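Local structure of protein AIR2 (Saccharomyces cerevisiae, 3NYB) at residues 14-17 with 21-24. The protein probably binds RNA through its zinc knuckles and partners a poly(A) polymerase in the core of TRAMP, a nuclear RNA surveillance complex. Residues are numbered along the deposited sequence; the frame is centred on the assembly and turned at random.
With ZN (zinc ion), chain C.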
# COMPACT_ATOMS: atom_id res chain seq x y z
N LYS B 14 -27.84 3.64 19.52
CA LYS B 14 -28.70 2.47 19.39
C LYS B 14 -28.67 1.90 17.98
O LYS B 14 -29.70 1.75 17.32
CB LYS B 14 -30.14 2.79 19.82
CG LYS B 14 -30.79 3.98 19.14
CD LYS B 14 -32.22 4.16 19.64
CE LYS B 14 -32.94 5.30 18.95
NZ LYS B 14 -32.38 6.62 19.35
N LYS B 15 -27.46 1.58 17.52
CA LYS B 15 -27.28 0.91 16.23
C LYS B 15 -26.40 -0.33 16.39
O LYS B 15 -26.05 -0.98 15.40
CB LYS B 15 -26.69 1.89 15.21
CG LYS B 15 -27.67 2.96 14.77
CD LYS B 15 -26.99 4.08 14.00
CE LYS B 15 -27.97 5.21 13.72
NZ LYS B 15 -27.29 6.42 13.17
N HIS B 16 -26.06 -0.66 17.63
CA HIS B 16 -25.27 -1.85 17.96
C HIS B 16 -25.30 -2.12 19.46
O HIS B 16 -25.76 -1.29 20.23
CB HIS B 16 -23.83 -1.67 17.50
CG HIS B 16 -23.22 -0.37 17.93
ND1 HIS B 16 -23.04 0.69 17.07
CD2 HIS B 16 -22.76 0.03 19.13
CE1 HIS B 16 -22.49 1.70 17.73
NE2 HIS B 16 -22.31 1.33 18.98
N SER B 17 -24.80 -3.28 19.86
CA SER B 17 -24.73 -3.63 21.28
C SER B 17 -23.39 -3.20 21.87
O SER B 17 -22.53 -2.71 21.15
CB SER B 17 -24.94 -5.13 21.48
OG SER B 17 -24.91 -5.48 22.85
N CYS B 21 -19.13 -2.11 20.25
CA CYS B 21 -18.95 -0.67 20.26
C CYS B 21 -17.61 -0.28 19.65
O CYS B 21 -16.57 -0.72 20.12
CB CYS B 21 -19.04 -0.15 21.70
SG CYS B 21 -18.74 1.62 21.86
N PRO B 22 -17.64 0.54 18.59
CA PRO B 22 -16.41 0.95 17.89
C PRO B 22 -15.35 1.55 18.80
O PRO B 22 -14.18 1.58 18.42
CB PRO B 22 -16.90 2.00 16.90
CG PRO B 22 -18.32 1.64 16.65
CD PRO B 22 -18.85 1.08 17.94
N SER B 23 -15.74 2.00 19.99
CA SER B 23 -14.79 2.62 20.92
C SER B 23 -13.84 1.55 21.44
O SER B 23 -12.81 1.85 22.04
CB SER B 23 -15.51 3.29 22.09
OG SER B 23 -15.89 2.34 23.06
N ILE B 24 -14.21 0.30 21.20
CA ILE B 24 -13.38 -0.83 21.55
C ILE B 24 -12.07 -0.80 20.77
O ILE B 24 -10.99 -0.88 21.33
CB ILE B 24 -14.11 -2.15 21.28
CG1 ILE B 24 -15.16 -2.40 22.38
CG2 ILE B 24 -13.11 -3.29 21.17
CD1 ILE B 24 -16.12 -3.55 22.11
ZN ZN C . -21.55 1.60 21.02
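The imidazole of His16 lies with one face over Pro22, whose CD methylene approaches from across the gap between residues 14-17 and 21-24. This is a CH-pi contact: Pro22 CD sits 3.9 Å from the centroid of the His16 ring, 28° off the ring normal. The methylene is displaced toward the metal-binding side of the ring, where it meets both NE2 and CE1 of His16. Further along the ring, His16 CD2 comes to 4.0 Å from Cys21 CA, an oblique approach that adds van der Waals packing beside the proline. The imidazole reaches inward because CG is tucked between the backbone N and the carbonyl carbon of His16 (chi1 49°), which carries NE2 to the zinc ion at 2.2 Å. The metal bond at NE2 and the Pro22 CD methylene over one face probably limit rotation of the ring.

Cys21 belongs to the same zinc site, and with SG anti to the backbone N (chi1 176°) its CB-SG bond lies alongside the ion. In this model the distance from Cys21 SG to zinc is 2.9 Å, long for a zinc-thiolate bond. The same sulfur accepts a hydrogen bond from the backbone of the following turn, Ser23 N to Cys21 SG at 3.6 Å, which would help to stabilise negative charge on a thiolate. That turn is closed by a backbone bond from Ile24 N to Cys21 O of 2.8 Å, and beyond it Ile24 packs on Phe301 of the poly(A) RNA polymerase chain. Cys8, another ligand of the site, also pairs through its backbone with His16 and touches Cys21. Histidine and a final cysteine brought together by a short loop around zinc are characteristic of the CCHC zinc knuckle, here the fourth of AIR2.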